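Local coordinates for FAA hydrolase family protein (Pseudomonas aeruginosa, PDB 6J5Y), which binds manganese and pyruvate and probably hydrolyses fumarylpyruvate, as a member of the fumarylacetoacetate hydrolase superfamily, at residues P49-K54 and S185-F190. Numbering follows the deposited sequence.
Sequences PFFFCK and SYLSRF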
loop_
_atom_site.group_PDB
_atom_site.type_symbol
_atom_site.label_atom_id
_atom_site.label_comp_id
_atom_site.label_asym_id
_atom_site.label_seq_id
_atom_site.Cartn_x
_atom_site.Cartn_y
_atom_site.Cartn_z
ATOM N N PRO A 49 6.262 -12.627 -7.192
ATOM C CA PRO A 49 5.393 -11.911 -6.258
ATOM C C PRO A 49 4.046 -12.610 -6.003
ATOM O O PRO A 49 3.744 -13.578 -6.654
ATOM C CB PRO A 49 5.180 -10.552 -6.948
ATOM C CG PRO A 49 6.409 -10.406 -7.833
ATOM C CD PRO A 49 6.649 -11.815 -8.351
ATOM N N PHE A 50 3.247 -12.100 -5.062
ATOM C CA PHE A 50 1.974 -12.727 -4.629
ATOM C C PHE A 50 1.018 -11.640 -4.129
ATOM O O PHE A 50 1.404 -10.460 -3.915
ATOM C CB PHE A 50 2.227 -13.786 -3.553
ATOM C CG PHE A 50 2.895 -13.269 -2.308
ATOM C CD1 PHE A 50 2.173 -12.580 -1.354
ATOM C CD2 PHE A 50 4.253 -13.468 -2.098
ATOM C CE1 PHE A 50 2.778 -12.105 -0.203
ATOM C CE2 PHE A 50 4.874 -12.970 -0.964
ATOM C CZ PHE A 50 4.124 -12.303 -0.010
ATOM N N PHE A 51 -0.224 -12.032 -3.925
ATOM C CA PHE A 51 -1.330 -11.087 -3.655
ATOM C C PHE A 51 -1.946 -11.394 -2.305
ATOM O O PHE A 51 -2.162 -12.568 -2.001
ATOM C CB PHE A 51 -2.391 -11.176 -4.753
ATOM C CG PHE A 51 -1.882 -10.874 -6.136
ATOM C CD1 PHE A 51 -1.136 -9.735 -6.383
ATOM C CD2 PHE A 51 -2.153 -11.736 -7.195
ATOM C CE1 PHE A 51 -0.664 -9.459 -7.659
ATOM C CE2 PHE A 51 -1.687 -11.446 -8.468
ATOM C CZ PHE A 51 -0.959 -10.312 -8.700
ATOM N N PHE A 52 -2.273 -10.339 -1.554
ATOM C CA PHE A 52 -3.137 -10.410 -0.362
ATOM C C PHE A 52 -3.994 -9.149 -0.337
ATOM O O PHE A 52 -3.885 -8.330 -1.285
ATOM C CB PHE A 52 -2.313 -10.600 0.906
ATOM C CG PHE A 52 -1.339 -9.495 1.232
ATOM C CD1 PHE A 52 -0.063 -9.495 0.681
ATOM C CD2 PHE A 52 -1.670 -8.509 2.139
ATOM C CE1 PHE A 52 0.867 -8.530 1.035
ATOM C CE2 PHE A 52 -0.753 -7.513 2.461
ATOM C CZ PHE A 52 0.509 -7.519 1.890
ATOM N N CYS A 53 -4.842 -9.055 0.678
ATOM C CA CYS A 53 -5.883 -8.014 0.785
ATOM C C CYS A 53 -5.935 -7.458 2.204
ATOM O O CYS A 53 -5.428 -8.095 3.161
ATOM C CB CYS A 53 -7.251 -8.526 0.384
ATOM S SG CYS A 53 -7.362 -8.996 -1.367
ATOM N N LYS A 54 -6.459 -6.248 2.272
ATOM C CA LYS A 54 -6.875 -5.574 3.505
ATOM C C LYS A 54 -8.288 -5.103 3.250
ATOM O O LYS A 54 -8.650 -4.862 2.102
ATOM C CB LYS A 54 -5.993 -4.363 3.819
ATOM C CG LYS A 54 -4.512 -4.665 4.002
ATOM C CD LYS A 54 -3.700 -3.399 4.106
ATOM C CE LYS A 54 -2.226 -3.668 4.264
ATOM N NZ LYS A 54 -1.834 -3.595 5.687
ATOM N N SER A 185 -2.659 -6.338 -14.789
ATOM C CA SER A 185 -2.927 -7.499 -15.672
ATOM C C SER A 185 -3.038 -8.756 -14.821
ATOM O O SER A 185 -4.043 -9.458 -14.955
ATOM C CB SER A 185 -1.880 -7.701 -16.750
ATOM O OG SER A 185 -2.056 -6.737 -17.757
ATOM N N TYR A 186 -2.056 -9.033 -13.971
ATOM C CA TYR A 186 -2.008 -10.363 -13.295
ATOM C C TYR A 186 -3.113 -10.452 -12.235
ATOM O O TYR A 186 -3.797 -11.470 -12.165
ATOM C CB TYR A 186 -0.596 -10.693 -12.816
ATOM C CG TYR A 186 0.436 -10.715 -13.915
ATOM C CD1 TYR A 186 0.075 -10.855 -15.248
ATOM C CD2 TYR A 186 1.782 -10.601 -13.630
ATOM C CE1 TYR A 186 1.021 -10.881 -16.259
ATOM C CE2 TYR A 186 2.746 -10.643 -14.627
ATOM C CZ TYR A 186 2.363 -10.758 -15.949
ATOM O OH TYR A 186 3.298 -10.757 -16.946
ATOM N N LEU A 187 -3.322 -9.408 -11.444
ATOM C CA LEU A 187 -4.451 -9.335 -10.476
ATOM C C LEU A 187 -5.761 -9.645 -11.206
ATOM O O LEU A 187 -6.601 -10.420 -10.668
ATOM C CB LEU A 187 -4.442 -7.925 -9.882
ATOM C CG LEU A 187 -4.923 -7.696 -8.456
ATOM C CD1 LEU A 187 -4.422 -8.735 -7.448
ATOM C CD2 LEU A 187 -4.500 -6.291 -8.045
ATOM N N SER A 188 -5.930 -9.088 -12.407
ATOM C CA SER A 188 -7.179 -9.189 -13.209
ATOM C C SER A 188 -7.399 -10.616 -13.741
ATOM O O SER A 188 -8.474 -10.824 -14.283
ATOM C CB SER A 188 -7.208 -8.170 -14.342
ATOM O OG SER A 188 -6.389 -8.560 -15.438
ATOM N N ARG A 189 -6.416 -11.525 -13.656
ATOM C CA ARG A 189 -6.621 -12.977 -13.941
ATOM C C ARG A 189 -7.412 -13.646 -12.806
ATOM O O ARG A 189 -8.154 -14.565 -13.108
ATOM C CB ARG A 189 -5.299 -13.737 -14.068
ATOM C CG ARG A 189 -4.522 -13.394 -15.326
ATOM C CD ARG A 189 -3.190 -14.136 -15.415
ATOM N NE ARG A 189 -2.472 -13.679 -16.609
ATOM C CZ ARG A 189 -1.239 -14.028 -16.950
ATOM N NH1 ARG A 189 -0.548 -14.856 -16.197
ATOM N NH2 ARG A 189 -0.698 -13.539 -18.053
ATOM N N PHE A 190 -7.200 -13.213 -11.551
ATOM C CA PHE A 190 -7.740 -13.851 -10.324
ATOM C C PHE A 190 -9.031 -13.201 -9.809
ATOM O O PHE A 190 -9.793 -13.885 -9.071
ATOM C CB PHE A 190 -6.661 -13.816 -9.249
ATOM C CG PHE A 190 -5.491 -14.682 -9.614
ATOM C CD1 PHE A 190 -5.519 -16.050 -9.387
ATOM C CD2 PHE A 190 -4.376 -14.137 -10.226
ATOM C CE1 PHE A 190 -4.444 -16.848 -9.738
ATOM C CE2 PHE A 190 -3.302 -14.937 -10.572
ATOM C CZ PHE A 190 -3.327 -16.288 -10.301
#
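Helix 180-190 packs against strand 50-54 of the mixed sheet in the FAH fold, and the contact rests on one aromatic ring, that of F51, which reaches over to L187, Y186 and F190. The main interaction is a CH-pi contact: methyl CD1 of L187 sits over the middle of one face of the F51 ring, 3.5 Å from its centroid and only 11° off the ring normal, with F51 CG 3.6 Å from L187 CD1. The branched end of leucine offers a methyl to the ring. The same side chain also touches Y27 of strand 26-30, the antiparallel partner of strand 50-54. With its CB directed toward the helix and CG anti to the carbonyl carbon (chi1 -59°), F51 extends its ring until CZ lies 3.7 Å from L187 N. The long, flat side chain of phenylalanine bridges the distance between the backbones, whose segment axes stay 10.2 Å apart at closest approach and cross at -65°.

Alternation along the strand divides its work. F51 points to the helix, whereas F52 turns away from it and touches the bound pyruvate, so the face carrying F52 borders the pyruvate pocket; K54, farther along, makes a salt bridge with D113, a ligand of the manganese. Toward its tip, F51 meets the aliphatic start of Y186, CZ to CB 4.1 Å, while the phenol ring of Y186 leads away to an edge-to-face contact with W178. Within the helix, S188 OG donates a hydrogen bond to S185 O (2.6 Å) and also bonds to I96 N, tying this turn to the segment around I96. At the more exposed margin, CD2 of F190 approaches the edge of the F51 ring, near its plane, 4.2 Å from CE2.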